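Local coordinates for protein dermonecrotic toxin (Pasteurella multocida, PDB 2EBF) that acts as a dermonecrotic toxin and potent mitogen that induces bone resorption and is associated with severe progressive atrophic rhinitis in pigs, represented here by its C-terminal region, at residues Lys480-Ile484 with Met517-Tyr523; Ser504-Ser509 with Phe539-Val543. All blocks are in the same frame, centred on the assembly; numbering follows the deposited sequence.

How the interactions relate
Both interactions belong to the C2 part of the toxin's C-terminal region, and their segments alternate along the chain. Interaction 1 is buried and largely apolar, setting helix 473-490 against the turn that starts helix 520-524; its one charged group is a lysine ammonium. Interaction 2, whose centre lies about 10 Å from that of interaction 1, is partly buried and mainly polar, tying the loop after strand 537-539 to the end of helix 504-507 through an amide, a carboxylate and waters. The two touch directly: Lys480 of interaction 1 probably hydrogen-bonds to the backbone of Asn508 in interaction 2, and Leu520 N lies 2.9 Å from Leu506 O, a second probable hydrogen bond.

Interaction 1: Lys480-Ile484 with Met517-Tyr523; sequences KGNII and MPGLVQY
Ile484 meets Met517 tip to tip, its CD1 3.6 Å from Met517 CE, in a buried contact. The Met517 side chain is bent at chi2 (64°) and then extended to its methyl, which reaches the helix, where CE also lies 3.7 Å from Gly481 CA. Higher on the same branch, CG1 of Ile484 lies 3.9 Å from Leu520 CD2, whereas the other branch, CG2, rests 3.5 Å from Tyr523 CD2, the two side chains crossing at about a right angle. Lys480 runs antiparallel to Met517, Lys480 CD 3.7 Å from Met517 CG. With CG anti to the backbone N (chi1 179°) and the rest of the chain extended, its ammonium reaches the turn before helix 520-524. There NZ makes weak hydrogen bonds to Met517 O (3.2 Å) and Pro518 O (3.4 Å), and others to Thr510 OG1 and Asn508 O, so this buried ammonium has four oxygen partners, two of them held weakly. Gly519 is the N-cap residue, and its N donates to Gln522 OE1 (2.8 Å), bracing the turn. Helix 473-490 thus packs against the start of helix 520-524, while helix 312-333 touches Ile484, Met517 and Tyr523, and Leu506 of helix 504-507 touches Lys480, Ile483 and Leu520.

Interaction 2: Ser504-Ser509 with Phe539-Val543; sequences SSLLNS and FLPDV
Asp542 grips Ser509 with both carboxylate oxygens. OD2 receives the Ser509 hydroxyl on its syn lone pair (OG to OD2 2.7 Å), while OD1 takes the backbone N of Ser509 at 2.8 Å, met from above the carboxylate plane. Asp542 turns its CG away from its own backbone N (chi1 -165°), which brings the acid across to the residues that follow helix 504-507. OD2 also forms a salt bridge with Arg547 NE, and Ser509 OG is hydrogen-bonded to Tyr338 OH. Asn508 and Asp542 lie alongside each other, pointing opposite ways, amide and carboxylate planes 25° apart. Asn508 ND2 donates to Leu540 O (3.0 Å), standing above that carbonyl's plane. One water bridges Asn508 OD1 and Leu540 O, a second links Asn508 ND2 with Pro541 O, and a third donates to Asp542 OD1. Gln522 NE2 is a further partner of Asn508 OD1. Beyond this polar network, Leu540 CD1 lies 3.7 Å from Leu507 CD1, the two leucines roughly perpendicular, and 3.9 Å from Ser504 OG. The Ser509 bonds and the Asn508 amide fasten an irregular loop that has no strand pairing with 504-509; Arg547 adds a second partner for the acid, which would be expected to stay ionised.

Interaction 1: Lys480-Ile484 with Met517-Tyr523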
ATOM      1  N   LYS A 480      -5.659  -6.755  -9.258  1.00 26.89           N
ATOM      2  CA  LYS A 480      -6.902  -7.241  -8.661  1.00 26.87           C
ATOM      3  C   LYS A 480      -7.332  -6.376  -7.478  1.00 26.54           C
ATOM      4  O   LYS A 480      -8.518  -6.084  -7.309  1.00 26.39           O
ATOM      5  CB  LYS A 480      -6.739  -8.687  -8.210  1.00 26.77           C
ATOM      6  CG  LYS A 480      -7.984  -9.270  -7.550  1.00 26.55           C
ATOM      7  CD  LYS A 480      -7.710 -10.692  -7.117  1.00 25.70           C
ATOM      8  CE  LYS A 480      -8.973 -11.375  -6.647  1.00 27.23           C
ATOM      9  NZ  LYS A 480      -8.663 -12.719  -6.065  1.00 29.25           N
ATOM     10  N   GLY A 481      -6.359  -5.979  -6.660  1.00 26.22           N
ATOM     11  CA  GLY A 481      -6.633  -5.194  -5.464  1.00 26.05           C
ATOM     12  C   GLY A 481      -7.307  -3.878  -5.772  1.00 25.87           C
ATOM     13  O   GLY A 481      -8.232  -3.477  -5.071  1.00 26.18           O
ATOM     14  N   ASN A 482      -6.848  -3.201  -6.821  1.00 26.03           N
ATOM     15  CA  ASN A 482      -7.444  -1.917  -7.208  1.00 26.60           C
ATOM     16  C   ASN A 482      -8.887  -2.048  -7.712  1.00 26.91           C
ATOM     17  O   ASN A 482      -9.720  -1.151  -7.514  1.00 26.88           O
ATOM     18  CB  ASN A 482      -6.578  -1.223  -8.257  1.00 26.72           C
ATOM     19  CG  ASN A 482      -5.236  -0.746  -7.698  1.00 28.78           C
ATOM     20  OD1 ASN A 482      -4.273  -0.575  -8.454  1.00 30.51           O
ATOM     21  ND2 ASN A 482      -5.168  -0.525  -6.386  1.00 27.45           N
ATOM     22  N   ILE A 483      -9.182  -3.162  -8.367  1.00 27.23           N
ATOM     23  CA  ILE A 483     -10.535  -3.427  -8.856  1.00 27.13           C
ATOM     24  C   ILE A 483     -11.477  -3.739  -7.691  1.00 27.46           C
ATOM     25  O   ILE A 483     -12.573  -3.209  -7.605  1.00 26.82           O
ATOM     26  CB  ILE A 483     -10.525  -4.563  -9.902  1.00 27.59           C
ATOM     27  CG1 ILE A 483      -9.753  -4.088 -11.135  1.00 28.13           C
ATOM     28  CG2 ILE A 483     -11.964  -4.992 -10.272  1.00 28.10           C
ATOM     29  CD1 ILE A 483      -9.644  -5.095 -12.243  1.00 28.57           C
ATOM     30  N   ILE A 484     -11.037  -4.608  -6.794  1.00 27.38           N
ATOM     31  CA  ILE A 484     -11.807  -4.940  -5.602  1.00 28.18           C
ATOM     32  C   ILE A 484     -12.100  -3.699  -4.746  1.00 28.64           C
ATOM     33  O   ILE A 484     -13.236  -3.499  -4.295  1.00 29.33           O
ATOM     34  CB  ILE A 484     -11.109  -6.079  -4.818  1.00 28.07           C
ATOM     35  CG1 ILE A 484     -11.446  -7.408  -5.515  1.00 28.49           C
ATOM     36  CG2 ILE A 484     -11.527  -6.079  -3.352  1.00 29.02           C
ATOM     37  CD1 ILE A 484     -10.695  -8.602  -5.007  1.00 31.09           C
ATOM     38  N   MET A 517      -5.622 -13.768  -1.263  1.00 29.80           N
ATOM     39  CA  MET A 517      -6.345 -12.579  -1.711  1.00 29.63           C
ATOM     40  C   MET A 517      -7.776 -12.997  -2.086  1.00 29.12           C
ATOM     41  O   MET A 517      -7.971 -13.690  -3.080  1.00 29.03           O
ATOM     42  CB  MET A 517      -5.643 -11.964  -2.921  1.00 30.32           C
ATOM     43  CG  MET A 517      -6.416 -10.859  -3.618  1.00 30.89           C
ATOM     44  SD  MET A 517      -6.622  -9.458  -2.512  1.00 35.02           S
ATOM     45  CE  MET A 517      -7.377  -8.281  -3.627  1.00 32.57           C
ATOM     46  N   PRO A 518      -8.775 -12.584  -1.289  1.00 28.80           N
ATOM     47  CA  PRO A 518     -10.152 -12.975  -1.586  1.00 28.85           C
ATOM     48  C   PRO A 518     -10.583 -12.344  -2.899  1.00 28.53           C
ATOM     49  O   PRO A 518      -9.998 -11.341  -3.312  1.00 28.88           O
ATOM     50  CB  PRO A 518     -10.955 -12.379  -0.419  1.00 28.68           C
ATOM     51  CG  PRO A 518      -9.938 -12.094   0.648  1.00 28.54           C
ATOM     52  CD  PRO A 518      -8.695 -11.736  -0.090  1.00 28.63           C
ATOM     53  N   GLY A 519     -11.585 -12.928  -3.549  1.00 28.49           N
ATOM     54  CA  GLY A 519     -12.055 -12.411  -4.822  1.00 29.01           C
ATOM     55  C   GLY A 519     -13.132 -11.366  -4.633  1.00 28.52           C
ATOM     56  O   GLY A 519     -13.574 -11.114  -3.503  1.00 29.43           O
ATOM     57  N   LEU A 520     -13.581 -10.773  -5.733  1.00 28.33           N
ATOM     58  CA  LEU A 520     -14.645  -9.754  -5.684  1.00 28.28           C
ATOM     59  C   LEU A 520     -15.864 -10.302  -4.971  1.00 28.31           C
ATOM     60  O   LEU A 520     -16.563  -9.594  -4.244  1.00 27.97           O
ATOM     61  CB  LEU A 520     -15.085  -9.371  -7.097  1.00 28.69           C
ATOM     62  CG  LEU A 520     -14.273  -8.451  -7.991  1.00 30.01           C
ATOM     63  CD1 LEU A 520     -14.568  -8.810  -9.440  1.00 31.26           C
ATOM     64  CD2 LEU A 520     -14.607  -6.977  -7.714  1.00 32.17           C
ATOM     65  N   VAL A 521     -16.096 -11.588  -5.201  1.00 27.92           N
ATOM     66  CA  VAL A 521     -17.304 -12.276  -4.816  1.00 28.23           C
ATOM     67  C   VAL A 521     -17.312 -12.507  -3.301  1.00 28.65           C
ATOM     68  O   VAL A 521     -18.342 -12.333  -2.637  1.00 28.29           O
ATOM     69  CB  VAL A 521     -17.393 -13.529  -5.725  1.00 28.48           C
ATOM     70  CG1 VAL A 521     -17.594 -14.832  -5.005  1.00 28.59           C
ATOM     71  CG2 VAL A 521     -18.313 -13.280  -6.879  1.00 27.58           C
ATOM     72  N   GLN A 522     -16.146 -12.840  -2.749  1.00 28.96           N
ATOM     73  CA  GLN A 522     -15.997 -12.925  -1.290  1.00 29.09           C
ATOM     74  C   GLN A 522     -16.173 -11.572  -0.621  1.00 29.42           C
ATOM     75  O   GLN A 522     -16.917 -11.453   0.354  1.00 29.63           O
ATOM     76  CB  GLN A 522     -14.660 -13.553  -0.910  1.00 28.84           C
ATOM     77  CG  GLN A 522     -14.611 -15.038  -1.179  1.00 28.35           C
ATOM     78  CD  GLN A 522     -14.471 -15.366  -2.648  1.00 27.29           C
ATOM     79  OE1 GLN A 522     -13.718 -14.714  -3.369  1.00 28.09           O
ATOM     80  NE2 GLN A 522     -15.178 -16.400  -3.096  1.00 26.22           N
ATOM     81  N   TYR A 523     -15.492 -10.551  -1.132  1.00 29.79           N
ATOM     82  CA  TYR A 523     -15.645  -9.217  -0.562  1.00 30.45           C
ATOM     83  C   TYR A 523     -17.065  -8.690  -0.679  1.00 30.82           C
ATOM     84  O   TYR A 523     -17.542  -8.034   0.237  1.00 31.09           O
ATOM     85  CB  TYR A 523     -14.662  -8.226  -1.174  1.00 30.92           C
ATOM     86  CG  TYR A 523     -13.263  -8.313  -0.611  1.00 31.77           C
ATOM     87  CD1 TYR A 523     -12.965  -7.824   0.669  1.00 32.26           C
ATOM     88  CD2 TYR A 523     -12.230  -8.856  -1.365  1.00 31.50           C
ATOM     89  CE1 TYR A 523     -11.668  -7.893   1.187  1.00 32.59           C
ATOM     90  CE2 TYR A 523     -10.926  -8.923  -0.859  1.00 32.86           C
ATOM     91  CZ  TYR A 523     -10.655  -8.441   0.411  1.00 33.56           C
ATOM     92  OH  TYR A 523      -9.366  -8.513   0.905  1.00 34.42           O
TER

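Interaction 2: Ser504-Ser509 with Phe539-Val543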
ATOM      1  N   SER A 504     -12.153 -14.612 -14.421  1.00 36.05           N
ATOM      2  CA  SER A 504     -12.191 -15.577 -13.306  1.00 36.67           C
ATOM      3  C   SER A 504     -11.135 -15.325 -12.223  1.00 36.20           C
ATOM      4  O   SER A 504     -11.389 -15.543 -11.036  1.00 37.23           O
ATOM      5  CB  SER A 504     -12.119 -17.013 -13.824  1.00 37.22           C
ATOM      6  OG  SER A 504     -13.385 -17.388 -14.364  1.00 39.63           O
ATOM      7  N   SER A 505      -9.973 -14.827 -12.633  1.00 35.56           N
ATOM      8  CA  SER A 505      -8.907 -14.423 -11.702  1.00 34.78           C
ATOM      9  C   SER A 505      -9.300 -13.295 -10.727  1.00 33.84           C
ATOM     10  O   SER A 505      -8.619 -13.064  -9.718  1.00 33.64           O
ATOM     11  CB  SER A 505      -7.665 -14.011 -12.488  1.00 34.79           C
ATOM     12  OG  SER A 505      -7.907 -12.836 -13.242  1.00 36.20           O
ATOM     13  N   LEU A 506     -10.382 -12.583 -11.030  1.00 31.91           N
ATOM     14  CA  LEU A 506     -10.832 -11.501 -10.156  1.00 30.47           C
ATOM     15  C   LEU A 506     -11.969 -11.966  -9.254  1.00 30.11           C
ATOM     16  O   LEU A 506     -12.130 -11.470  -8.141  1.00 30.03           O
ATOM     17  CB  LEU A 506     -11.273 -10.280 -10.983  1.00 30.04           C
ATOM     18  CG  LEU A 506     -10.259  -9.713 -11.992  1.00 29.71           C
ATOM     19  CD1 LEU A 506     -10.891  -8.590 -12.804  1.00 28.39           C
ATOM     20  CD2 LEU A 506      -8.966  -9.224 -11.297  1.00 29.97           C
ATOM     21  N   LEU A 507     -12.739 -12.927  -9.753  1.00 29.68           N
ATOM     22  CA  LEU A 507     -13.981 -13.377  -9.123  1.00 29.32           C
ATOM     23  C   LEU A 507     -13.786 -14.011  -7.758  1.00 28.86           C
ATOM     24  O   LEU A 507     -14.355 -13.543  -6.771  1.00 28.74           O
ATOM     25  CB  LEU A 507     -14.693 -14.378 -10.040  1.00 29.42           C
ATOM     26  CG  LEU A 507     -15.215 -13.845 -11.379  1.00 31.45           C
ATOM     27  CD1 LEU A 507     -15.744 -14.974 -12.246  1.00 31.91           C
ATOM     28  CD2 LEU A 507     -16.304 -12.834 -11.124  1.00 31.08           C
ATOM     29  N   ASN A 508     -13.003 -15.093  -7.730  1.00 27.97           N
ATOM     30  CA  ASN A 508     -12.723 -15.869  -6.520  1.00 27.88           C
ATOM     31  C   ASN A 508     -11.298 -15.645  -6.015  1.00 27.62           C
ATOM     32  O   ASN A 508     -10.599 -14.751  -6.505  1.00 27.83           O
ATOM     33  CB  ASN A 508     -12.978 -17.361  -6.785  1.00 27.54           C
ATOM     34  CG  ASN A 508     -14.468 -17.693  -6.845  1.00 27.31           C
ATOM     35  OD1 ASN A 508     -15.241 -17.311  -5.957  1.00 27.86           O
ATOM     36  ND2 ASN A 508     -14.875 -18.403  -7.892  1.00 28.74           N
ATOM     37  N   SER A 509     -10.868 -16.448  -5.042  1.00 27.69           N
ATOM     38  CA  SER A 509      -9.590 -16.210  -4.370  1.00 27.78           C
ATOM     39  C   SER A 509      -8.404 -16.469  -5.274  1.00 27.53           C
ATOM     40  O   SER A 509      -8.497 -17.240  -6.230  1.00 28.16           O
ATOM     41  CB  SER A 509      -9.469 -17.016  -3.071  1.00 27.48           C
ATOM     42  OG  SER A 509     -10.512 -16.677  -2.166  1.00 27.57           O
ATOM     43  N   PHE A 539     -22.677 -22.407 -10.621  1.00 31.83           N
ATOM     44  CA  PHE A 539     -21.819 -21.847  -9.597  1.00 30.88           C
ATOM     45  C   PHE A 539     -20.354 -22.089  -9.926  1.00 31.01           C
ATOM     46  O   PHE A 539     -19.988 -23.140 -10.462  1.00 30.55           O
ATOM     47  CB  PHE A 539     -22.182 -22.478  -8.257  1.00 30.70           C
ATOM     48  CG  PHE A 539     -21.382 -21.967  -7.093  1.00 29.25           C
ATOM     49  CD1 PHE A 539     -20.563 -22.829  -6.372  1.00 27.84           C
ATOM     50  CD2 PHE A 539     -21.460 -20.633  -6.704  1.00 28.97           C
ATOM     51  CE1 PHE A 539     -19.833 -22.369  -5.283  1.00 27.24           C
ATOM     52  CE2 PHE A 539     -20.729 -20.161  -5.610  1.00 27.66           C
ATOM     53  CZ  PHE A 539     -19.914 -21.026  -4.908  1.00 28.68           C
ATOM     54  N   LEU A 540     -19.531 -21.100  -9.598  1.00 30.71           N
ATOM     55  CA  LEU A 540     -18.096 -21.170  -9.773  1.00 31.78           C
ATOM     56  C   LEU A 540     -17.465 -21.184  -8.371  1.00 31.41           C
ATOM     57  O   LEU A 540     -17.296 -20.131  -7.774  1.00 31.21           O
ATOM     58  CB  LEU A 540     -17.633 -19.928 -10.527  1.00 32.08           C
ATOM     59  CG  LEU A 540     -16.574 -19.912 -11.622  1.00 34.61           C
ATOM     60  CD1 LEU A 540     -15.864 -18.565 -11.541  1.00 35.14           C
ATOM     61  CD2 LEU A 540     -15.564 -21.037 -11.504  1.00 36.44           C
ATOM     62  N   PRO A 541     -17.166 -22.384  -7.829  1.00 31.61           N
ATOM     63  CA  PRO A 541     -16.640 -22.522  -6.463  1.00 31.49           C
ATOM     64  C   PRO A 541     -15.284 -21.875  -6.239  1.00 31.26           C
ATOM     65  O   PRO A 541     -14.479 -21.785  -7.163  1.00 31.63           O
ATOM     66  CB  PRO A 541     -16.521 -24.042  -6.273  1.00 31.69           C
ATOM     67  CG  PRO A 541     -16.479 -24.602  -7.632  1.00 31.88           C
ATOM     68  CD  PRO A 541     -17.336 -23.698  -8.478  1.00 31.91           C
ATOM     69  N   ASP A 542     -15.038 -21.433  -5.010  1.00 31.67           N
ATOM     70  CA  ASP A 542     -13.721 -20.930  -4.627  1.00 32.42           C
ATOM     71  C   ASP A 542     -12.855 -22.133  -4.278  1.00 32.98           C
ATOM     72  O   ASP A 542     -12.991 -22.713  -3.203  1.00 34.27           O
ATOM     73  CB  ASP A 542     -13.826 -19.981  -3.428  1.00 31.77           C
ATOM     74  CG  ASP A 542     -12.566 -19.147  -3.225  1.00 31.68           C
ATOM     75  OD1 ASP A 542     -11.803 -18.964  -4.195  1.00 31.48           O
ATOM     76  OD2 ASP A 542     -12.348 -18.661  -2.096  1.00 30.48           O
ATOM     77  N   VAL A 543     -11.985 -22.518  -5.203  1.00 33.46           N
ATOM     78  CA  VAL A 543     -11.217 -23.753  -5.080  1.00 33.20           C
ATOM     79  C   VAL A 543     -10.094 -23.640  -4.026  1.00 32.77           C
ATOM     80  O   VAL A 543      -9.502 -22.577  -3.853  1.00 32.04           O
ATOM     81  CB  VAL A 543     -10.700 -24.235  -6.472  1.00 33.49           C
ATOM     82  CG1 VAL A 543      -9.457 -23.487  -6.921  1.00 32.98           C
ATOM     83  CG2 VAL A 543     -10.452 -25.712  -6.461  1.00 34.92           C
TER
HETATM   84  O   HOH W   1     -18.080 -18.128  -6.130  1.00 26.36           O
HETATM   85  O   HOH W   2     -12.677 -20.288  -8.839  1.00 55.15           O
HETATM   86  O   HOH W   3     -10.680 -19.837  -6.561  1.00 45.35           O